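Local structure of glucoamylase (Thermoanaerobacterium thermosaccharolyticum, 1LF9) at residues 337-342 with 379-384; 316-321 with 651-656; 159-164 with 331-336. The protein hydrolyses terminal alpha-1,4-linked glucose units from the non-reducing ends of starch-type chains, releasing beta-D-glucose, and also cleaves isomaltose. One frame throughout, in Å; residues are numbered along the deposited sequence.

Contact 1: residues 337-342 with 379-384; sequences YHLVWS and PQNTWI. With AC1 (4,6-dideoxy-4-{[(1S,4R,5S,6S)-4,5,6-trihydroxy-3-(hydroxymethyl)cyclohex-2-en-1-yl]amino}-alpha-D-glucopyranose), chain C; GLC (alpha-D-glucopyranose), chain B.
The indole of W341 is sandwiched between N381 and AC1. N381 CB stands squarely over one face, 3.6 Å from the centroid of the five-membered ring in a CH-pi contact; over the centre of the opposite face lies the hydroxymethyl carbon C6B of AC1. With W341 CG anti to the carbonyl carbon (chi1 -88°), the ring is carried in between, and W341 CD1 comes within 3.3 Å of AC1 O4. The indole N-H goes to E438, the probable proton donor, which Q380 NE2 also reaches. In Q380 an extended chain from a CG opposite the backbone N (chi1 -178°) carries NE2 out to GLC O6 (2.9 Å), while its OE1 is held by G392 N. A leucine in place of W341 would probably leave AC1 C6B and N381 CB without their aromatic partner and E438 without the indole N-H. Behind this wall of the active-site pocket, in the (alpha/alpha)6 barrel of glycoside hydrolase family 15, V340 and T382 form a single antiparallel, hydrogen-bonded pair, with V340 N to T382 O at 2.8 Å and T382 N to V340 O at 3.0 Å. A water bonded to both V340 O and T382 OG1 closes the same junction. L339 CD1 lies over the six-membered ring of W383, 3.9 Å from its CE3. V340 and T382 both pack on Y367 of helix 358-375, W341 leans on E397 of helix 395-407, and W341 itself occupies the N-cap position of helix 342-355.

Contact 2: residues 316-321 with 651-656; sequences AYIASL and PLNWAH. With AC1 (4,6-dideoxy-4-{[(1S,4R,5S,6S)-4,5,6-trihydroxy-3-(hydroxymethyl)cyclohex-2-en-1-yl]amino}-alpha-D-glucopyranose), chain C.
A319 and S320 meet L652 and N653 where the irregular segment 316-321 runs against the start of helix 653-668, just after the cis peptide bond before P651; the CA atoms of S320 and L652 are 5.2 Å apart. N653 N donates to A319 O at 2.9 Å, and a water links the same carbonyl to W654 N, so a loop more than 300 residues away in sequence engages N-H groups of the helix's first turn. The N653 side chain, with CG on the side of the backbone N and turned from the carbonyl carbon (chi1 -62°), brings ND2 to I318 O at 2.7 Å; the acceptor lies in the N653 amide plane, but the donor sits above the I318 carbonyl plane. N653 OD1 takes a second water, itself bound by L321 N. S320 OG donates to P651 O at 2.7 Å, likewise from above the carbonyl plane, and also bonds S322 OG. Toward the ligand, A319 CB approaches AC1 O6B at 3.3 Å and the W654 ring edge meets AC1 O3B, while H347 stacks on that indole. Buried backbone groups are thus paired directly or through water, probably fixing these two active-site walls relative to each other.

Contact 3: residues 159-164 with 331-336; sequences IKNQGS and DDNTGG
The side chains of N161 and N333 cross with their amide planes 58° apart, N333 OD1 resting 3.2 Å from N161 CB without amide pairing. In N333 the amide is turned opposite the backbone N (chi1 172°), bringing OD1 up to N161 CB. The N161 amide is engaged elsewhere: OD1 accepts from A70 N and from a water shared with T334 O, and ND2 donates to D68 O. Alongside, the backbones run roughly antiparallel (149° apart), with N333 CA 3.0 Å from N161 O in a CA-H...O contact and G163 N donating to D331 O at 3.1 Å. The D331 carboxylate lies against G163, OD2 3.5 Å from G163 CA, where a beta carbon would collide; OD2 is also bonded to N229, and a water donates to D331 OD1 and takes a long bond from S164 N. Q162, extended beyond CG, sends NE2 to S164 O, a nearly straight 2.8 Å bond from above the carbonyl plane. Segment 159-164 links strand 150-157 of the seven-stranded sheet to strand 166-173 of the ten-stranded one, and 331-336 lies between helices 296-306 and 342-355, so the beta-rich N-terminal part meets the helical catalytic part here.

Overall arrangement
All three contacts draw on the long connection between helices 296-306 and 342-355, which supplies 316-321, 331-336 and 337-342 in turn. Contacts 1 and 2 have centres about 11 Å apart and both touch AC1; probable backbone hydrogen bonds join them, L339 O with A319 N and Y337 O with S320 N. Contact 1 falls within the chain span bridged by contact 2, which ties this connection to the last part of the helical domain. Contact 3, centred about 17 Å from contact 1, meets it where W383 packs against N333 and G335; contacts 2 and 3, about 19 Å apart, do not touch. One excursion of chain thus both lines the active site and meets the beta-rich N-terminal part.

Contact 1: residues 337-342 with 379-384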
# COMPACT_ATOMS: atom_id res chain seq x y z
N TYR A 337 -5.51 -3.61 1.12
CA TYR A 337 -5.34 -2.16 1.19
C TYR A 337 -5.32 -1.59 -0.24
O TYR A 337 -5.12 -0.38 -0.44
CB TYR A 337 -4.06 -1.80 1.94
CG TYR A 337 -4.25 -1.54 3.42
CD1 TYR A 337 -5.03 -2.39 4.21
CD2 TYR A 337 -3.62 -0.46 4.05
CE1 TYR A 337 -5.16 -2.18 5.59
CE2 TYR A 337 -3.74 -0.24 5.42
CZ TYR A 337 -4.52 -1.11 6.18
OH TYR A 337 -4.63 -0.94 7.54
N HIS A 338 -5.50 -2.45 -1.23
CA HIS A 338 -5.52 -1.97 -2.60
C HIS A 338 -6.96 -1.56 -2.93
O HIS A 338 -7.63 -2.12 -3.80
CB HIS A 338 -4.97 -3.03 -3.58
CG HIS A 338 -5.63 -4.36 -3.49
ND1 HIS A 338 -6.90 -4.60 -3.98
CD2 HIS A 338 -5.19 -5.54 -2.99
CE1 HIS A 338 -7.21 -5.87 -3.79
NE2 HIS A 338 -6.20 -6.46 -3.19
N LEU A 339 -7.40 -0.57 -2.16
CA LEU A 339 -8.72 0.03 -2.24
C LEU A 339 -8.48 1.54 -2.14
O LEU A 339 -7.40 1.98 -1.75
CB LEU A 339 -9.58 -0.43 -1.06
CG LEU A 339 -10.60 -1.55 -1.21
CD1 LEU A 339 -10.21 -2.51 -2.33
CD2 LEU A 339 -10.73 -2.27 0.13
N VAL A 340 -9.49 2.33 -2.48
CA VAL A 340 -9.34 3.77 -2.43
C VAL A 340 -10.03 4.42 -1.24
O VAL A 340 -11.24 4.31 -1.08
CB VAL A 340 -9.88 4.43 -3.72
CG1 VAL A 340 -9.68 5.95 -3.65
CG2 VAL A 340 -9.18 3.86 -4.95
N TRP A 341 -9.24 5.10 -0.42
CA TRP A 341 -9.75 5.83 0.74
C TRP A 341 -9.55 7.31 0.44
O TRP A 341 -8.45 7.73 0.06
CB TRP A 341 -8.97 5.52 2.01
CG TRP A 341 -9.41 4.34 2.83
CD1 TRP A 341 -10.21 4.37 3.94
CD2 TRP A 341 -8.95 2.99 2.70
NE1 TRP A 341 -10.25 3.12 4.52
CE2 TRP A 341 -9.49 2.26 3.78
CE3 TRP A 341 -8.12 2.33 1.77
CZ2 TRP A 341 -9.23 0.89 3.97
CZ3 TRP A 341 -7.87 0.97 1.96
CH2 TRP A 341 -8.42 0.27 3.05
N SER A 342 -10.60 8.09 0.61
CA SER A 342 -10.57 9.52 0.38
C SER A 342 -9.48 10.18 1.24
O SER A 342 -8.77 11.08 0.79
CB SER A 342 -11.94 10.10 0.73
OG SER A 342 -11.87 11.49 0.97
N PRO A 379 -18.00 7.47 0.31
CA PRO A 379 -18.16 6.28 1.16
C PRO A 379 -16.83 5.95 1.85
O PRO A 379 -15.77 6.33 1.35
CB PRO A 379 -18.62 5.21 0.17
CG PRO A 379 -17.96 5.62 -1.10
CD PRO A 379 -18.09 7.12 -1.12
N GLN A 380 -16.88 5.28 3.00
CA GLN A 380 -15.67 4.92 3.75
C GLN A 380 -14.49 4.67 2.83
O GLN A 380 -13.43 5.29 2.96
CB GLN A 380 -15.93 3.68 4.61
CG GLN A 380 -14.74 3.28 5.45
CD GLN A 380 -15.09 2.31 6.57
OE1 GLN A 380 -16.26 1.98 6.78
NE2 GLN A 380 -14.07 1.86 7.30
N ASN A 381 -14.66 3.74 1.90
CA ASN A 381 -13.64 3.43 0.91
C ASN A 381 -14.34 2.74 -0.25
O ASN A 381 -15.52 2.40 -0.14
CB ASN A 381 -12.50 2.57 1.50
CG ASN A 381 -12.97 1.23 2.06
OD1 ASN A 381 -12.14 0.40 2.44
ND2 ASN A 381 -14.27 1.00 2.10
N THR A 382 -13.65 2.55 -1.37
CA THR A 382 -14.27 1.94 -2.54
C THR A 382 -13.27 1.21 -3.39
O THR A 382 -12.06 1.43 -3.26
CB THR A 382 -14.88 3.01 -3.47
OG1 THR A 382 -13.83 3.84 -3.97
CG2 THR A 382 -15.89 3.86 -2.75
N TRP A 383 -13.77 0.34 -4.26
CA TRP A 383 -12.91 -0.37 -5.18
C TRP A 383 -12.53 0.71 -6.17
O TRP A 383 -13.11 1.80 -6.14
CB TRP A 383 -13.68 -1.49 -5.90
CG TRP A 383 -14.08 -2.62 -5.01
CD1 TRP A 383 -15.22 -2.72 -4.27
CD2 TRP A 383 -13.34 -3.83 -4.78
NE1 TRP A 383 -15.24 -3.93 -3.59
CE2 TRP A 383 -14.10 -4.63 -3.90
CE3 TRP A 383 -12.11 -4.33 -5.25
CZ2 TRP A 383 -13.68 -5.89 -3.46
CZ3 TRP A 383 -11.69 -5.59 -4.81
CH2 TRP A 383 -12.47 -6.35 -3.93
N ILE A 384 -11.58 0.45 -7.05
CA ILE A 384 -11.19 1.48 -8.01
C ILE A 384 -12.37 1.90 -8.89
O ILE A 384 -12.40 3.02 -9.41
CB ILE A 384 -10.00 1.03 -8.88
CG1 ILE A 384 -10.33 -0.29 -9.56
CG2 ILE A 384 -8.74 0.88 -8.02
CD1 ILE A 384 -9.27 -0.72 -10.54
C1 AC1 C . -9.53 -2.10 10.60
O2 AC1 C . -9.47 -1.12 12.81
C2 AC1 C . -8.82 -1.09 11.54
C4A AC1 C . -6.67 4.48 6.72
C3 AC1 C . -8.81 0.33 10.91
O3 AC1 C . -8.14 1.22 11.81
C4 AC1 C . -8.08 0.27 9.55
N4A AC1 C . -8.02 1.62 8.92
C5 AC1 C . -8.88 -0.75 8.60
O5 AC1 C . -8.93 -2.10 9.26
C6 AC1 C . -8.25 -0.94 7.24
C1B AC1 C . -6.61 2.05 8.63
C2B AC1 C . -6.33 3.50 9.13
O2B AC1 C . -6.68 3.56 10.50
C3B AC1 C . -7.07 4.56 8.27
O3B AC1 C . -6.80 5.86 8.74
O4 AC1 C . -7.76 5.04 6.01
C5B AC1 C . -6.31 3.03 6.24
C7B AC1 C . -6.30 1.94 7.12
C6B AC1 C . -5.95 2.81 4.78
O6B AC1 C . -4.55 3.04 4.59
C1 GLC B . -14.41 -4.10 9.64
C2 GLC B . -13.06 -4.87 9.49
C3 GLC B . -11.99 -4.09 10.31
C4 GLC B . -11.85 -2.64 9.69
C5 GLC B . -13.19 -1.95 9.82
C6 GLC B . -13.13 -0.55 9.17
O2 GLC B . -13.22 -6.19 9.98
O3 GLC B . -10.77 -4.78 10.19
O4 GLC B . -10.89 -1.77 10.41
O5 GLC B . -14.23 -2.75 9.13
O6 GLC B . -14.15 0.27 9.69
O HOH W 1 -13.03 6.12 -2.13
O HOH W 2 -13.34 7.10 0.26

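Contact 2: residues 316-321 with 651-656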
# COMPACT_ATOMS: atom_id res chain seq x y z
N ALA A 316 -7.58 7.01 -9.25
CA ALA A 316 -7.86 6.04 -8.20
C ALA A 316 -6.57 5.54 -7.56
O ALA A 316 -6.01 4.53 -8.00
CB ALA A 316 -8.67 4.87 -8.76
N TYR A 317 -6.11 6.24 -6.54
CA TYR A 317 -4.89 5.86 -5.83
C TYR A 317 -5.25 5.01 -4.62
O TYR A 317 -6.05 5.42 -3.78
CB TYR A 317 -4.13 7.12 -5.40
CG TYR A 317 -3.39 7.78 -6.55
CD1 TYR A 317 -2.15 7.30 -6.96
CD2 TYR A 317 -3.97 8.83 -7.25
CE1 TYR A 317 -1.49 7.86 -8.05
CE2 TYR A 317 -3.32 9.40 -8.35
CZ TYR A 317 -2.08 8.90 -8.75
OH TYR A 317 -1.45 9.44 -9.84
N ILE A 318 -4.66 3.82 -4.55
CA ILE A 318 -4.93 2.91 -3.45
C ILE A 318 -4.08 3.25 -2.25
O ILE A 318 -3.09 3.98 -2.37
CB ILE A 318 -4.65 1.44 -3.84
CG1 ILE A 318 -3.21 1.30 -4.35
CG2 ILE A 318 -5.66 0.98 -4.89
CD1 ILE A 318 -2.79 -0.14 -4.61
N ALA A 319 -4.45 2.73 -1.09
CA ALA A 319 -3.72 2.98 0.15
C ALA A 319 -2.39 2.24 0.21
O ALA A 319 -1.38 2.78 0.67
CB ALA A 319 -4.59 2.60 1.34
N SER A 320 -2.39 0.99 -0.27
CA SER A 320 -1.19 0.16 -0.25
C SER A 320 -1.33 -1.06 -1.17
O SER A 320 -2.37 -1.72 -1.20
CB SER A 320 -0.92 -0.32 1.18
OG SER A 320 0.16 -1.23 1.21
N LEU A 321 -0.26 -1.36 -1.90
CA LEU A 321 -0.27 -2.48 -2.81
C LEU A 321 0.12 -3.76 -2.06
O LEU A 321 1.08 -4.43 -2.41
CB LEU A 321 0.68 -2.23 -3.99
CG LEU A 321 0.46 -3.09 -5.24
CD1 LEU A 321 -1.01 -3.11 -5.65
CD2 LEU A 321 1.29 -2.53 -6.37
N PRO A 651 3.93 -0.97 0.91
CA PRO A 651 4.27 0.35 1.48
C PRO A 651 2.96 1.03 1.86
O PRO A 651 1.95 0.85 1.19
CB PRO A 651 4.93 1.08 0.30
CG PRO A 651 5.21 -0.01 -0.73
CD PRO A 651 4.08 -0.96 -0.56
N LEU A 652 2.95 1.80 2.95
CA LEU A 652 1.73 2.51 3.30
C LEU A 652 1.87 3.84 2.58
O LEU A 652 2.61 4.72 3.03
CB LEU A 652 1.60 2.74 4.80
CG LEU A 652 0.29 3.43 5.19
CD1 LEU A 652 -0.89 2.52 4.84
CD2 LEU A 652 0.28 3.75 6.68
N ASN A 653 1.16 3.98 1.46
CA ASN A 653 1.26 5.20 0.67
C ASN A 653 1.10 6.48 1.46
O ASN A 653 1.79 7.47 1.20
CB ASN A 653 0.27 5.16 -0.50
CG ASN A 653 0.55 4.01 -1.44
OD1 ASN A 653 1.66 3.48 -1.46
ND2 ASN A 653 -0.44 3.61 -2.21
N TRP A 654 0.19 6.47 2.43
CA TRP A 654 -0.04 7.64 3.27
C TRP A 654 1.25 7.98 4.03
O TRP A 654 1.62 9.15 4.15
CB TRP A 654 -1.19 7.34 4.22
CG TRP A 654 -1.57 8.46 5.14
CD1 TRP A 654 -1.01 9.71 5.21
CD2 TRP A 654 -2.56 8.42 6.17
NE1 TRP A 654 -1.59 10.44 6.21
CE2 TRP A 654 -2.55 9.67 6.82
CE3 TRP A 654 -3.46 7.44 6.61
CZ2 TRP A 654 -3.41 9.97 7.89
CZ3 TRP A 654 -4.32 7.74 7.67
CH2 TRP A 654 -4.28 8.99 8.30
N ALA A 655 1.94 6.97 4.54
CA ALA A 655 3.18 7.21 5.27
C ALA A 655 4.26 7.75 4.35
O ALA A 655 5.08 8.58 4.75
CB ALA A 655 3.65 5.93 5.94
N HIS A 656 4.27 7.30 3.10
CA HIS A 656 5.26 7.79 2.15
C HIS A 656 4.95 9.23 1.80
O HIS A 656 5.85 10.06 1.69
CB HIS A 656 5.30 6.91 0.90
CG HIS A 656 6.18 5.70 1.05
ND1 HIS A 656 7.55 5.77 0.94
CD2 HIS A 656 5.89 4.42 1.36
CE1 HIS A 656 8.07 4.58 1.19
NE2 HIS A 656 7.09 3.74 1.45
C1 AC1 C . -9.53 -2.10 10.60
O2 AC1 C . -9.47 -1.12 12.81
C2 AC1 C . -8.82 -1.09 11.54
C4A AC1 C . -6.67 4.48 6.72
C3 AC1 C . -8.81 0.33 10.91
O3 AC1 C . -8.14 1.22 11.81
C4 AC1 C . -8.08 0.27 9.55
N4A AC1 C . -8.02 1.62 8.92
C5 AC1 C . -8.88 -0.75 8.60
O5 AC1 C . -8.93 -2.10 9.26
C6 AC1 C . -8.25 -0.94 7.24
C1B AC1 C . -6.61 2.05 8.63
C2B AC1 C . -6.33 3.50 9.13
O2B AC1 C . -6.68 3.56 10.50
C3B AC1 C . -7.07 4.56 8.27
O3B AC1 C . -6.80 5.86 8.74
O4 AC1 C . -7.76 5.04 6.01
C5B AC1 C . -6.31 3.03 6.24
C7B AC1 C . -6.30 1.94 7.12
C6B AC1 C . -5.95 2.81 4.78
O6B AC1 C . -4.55 3.04 4.59
O HOH W 3 -2.01 4.87 2.39
O HOH W 4 1.55 0.99 -2.58

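Contact 3: residues 159-164 with 331-336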
# COMPACT_ATOMS: atom_id res chain seq x y z
N ILE A 159 -5.67 -16.04 -9.59
CA ILE A 159 -6.34 -15.21 -10.58
C ILE A 159 -7.66 -14.60 -10.12
O ILE A 159 -8.53 -15.28 -9.57
CB ILE A 159 -6.54 -16.00 -11.89
CG1 ILE A 159 -5.17 -16.45 -12.41
CG2 ILE A 159 -7.25 -15.13 -12.93
CD1 ILE A 159 -5.23 -17.30 -13.65
N LYS A 160 -7.77 -13.30 -10.35
CA LYS A 160 -8.94 -12.51 -9.98
C LYS A 160 -9.28 -12.55 -8.50
O LYS A 160 -10.40 -12.89 -8.10
CB LYS A 160 -10.17 -12.92 -10.80
CG LYS A 160 -10.05 -12.55 -12.27
CD LYS A 160 -11.41 -12.45 -12.96
CE LYS A 160 -12.17 -11.23 -12.48
NZ LYS A 160 -13.50 -11.13 -13.14
N ASN A 161 -8.28 -12.21 -7.69
CA ASN A 161 -8.42 -12.15 -6.24
C ASN A 161 -8.84 -13.42 -5.51
O ASN A 161 -9.53 -13.34 -4.49
CB ASN A 161 -9.38 -11.02 -5.85
CG ASN A 161 -8.79 -9.64 -6.10
OD1 ASN A 161 -7.62 -9.39 -5.82
ND2 ASN A 161 -9.61 -8.73 -6.62
N GLN A 162 -8.46 -14.59 -6.02
CA GLN A 162 -8.79 -15.84 -5.33
C GLN A 162 -7.90 -17.00 -5.76
O GLN A 162 -7.67 -17.21 -6.96
CB GLN A 162 -10.28 -16.20 -5.49
CG GLN A 162 -10.66 -16.99 -6.73
CD GLN A 162 -12.06 -17.59 -6.62
OE1 GLN A 162 -13.03 -16.88 -6.37
NE2 GLN A 162 -12.16 -18.90 -6.82
N GLY A 163 -7.39 -17.73 -4.78
CA GLY A 163 -6.51 -18.85 -5.06
C GLY A 163 -7.23 -20.13 -5.43
O GLY A 163 -6.70 -20.94 -6.19
N SER A 164 -8.44 -20.32 -4.90
CA SER A 164 -9.19 -21.53 -5.19
C SER A 164 -9.72 -21.53 -6.62
O SER A 164 -9.86 -20.48 -7.25
CB SER A 164 -10.36 -21.68 -4.22
OG SER A 164 -11.40 -20.77 -4.53
N ASP A 331 -6.89 -17.35 0.99
CA ASP A 331 -6.85 -16.72 -0.33
C ASP A 331 -8.20 -16.33 -0.93
O ASP A 331 -8.37 -16.36 -2.14
CB ASP A 331 -6.11 -17.62 -1.32
CG ASP A 331 -6.68 -19.02 -1.38
OD1 ASP A 331 -7.88 -19.20 -1.07
OD2 ASP A 331 -5.93 -19.95 -1.75
N ASP A 332 -9.16 -15.97 -0.08
CA ASP A 332 -10.47 -15.56 -0.58
C ASP A 332 -10.36 -14.15 -1.16
O ASP A 332 -9.33 -13.49 -1.01
CB ASP A 332 -11.52 -15.53 0.54
CG ASP A 332 -11.88 -16.91 1.03
OD1 ASP A 332 -12.22 -17.78 0.20
OD2 ASP A 332 -11.85 -17.11 2.26
N ASN A 333 -11.43 -13.71 -1.80
CA ASN A 333 -11.48 -12.38 -2.39
C ASN A 333 -11.47 -11.33 -1.29
O ASN A 333 -12.39 -11.26 -0.48
CB ASN A 333 -12.75 -12.22 -3.23
CG ASN A 333 -12.95 -10.80 -3.71
OD1 ASN A 333 -12.25 -10.32 -4.61
ND2 ASN A 333 -13.90 -10.10 -3.10
N THR A 334 -10.41 -10.53 -1.25
CA THR A 334 -10.30 -9.48 -0.25
C THR A 334 -9.78 -8.24 -0.95
O THR A 334 -9.07 -8.33 -1.95
CB THR A 334 -9.31 -9.85 0.88
OG1 THR A 334 -9.79 -11.01 1.58
CG2 THR A 334 -9.19 -8.71 1.87
N GLY A 335 -10.13 -7.08 -0.41
CA GLY A 335 -9.68 -5.84 -0.99
C GLY A 335 -8.33 -5.45 -0.42
O GLY A 335 -7.60 -4.66 -1.02
N GLY A 336 -7.99 -6.02 0.73
CA GLY A 336 -6.72 -5.69 1.37
C GLY A 336 -6.64 -4.18 1.52
O GLY A 336 -7.59 -3.54 1.98
O HOH W 5 -6.70 -9.45 -3.14
O HOH W 6 -10.14 -18.91 -2.50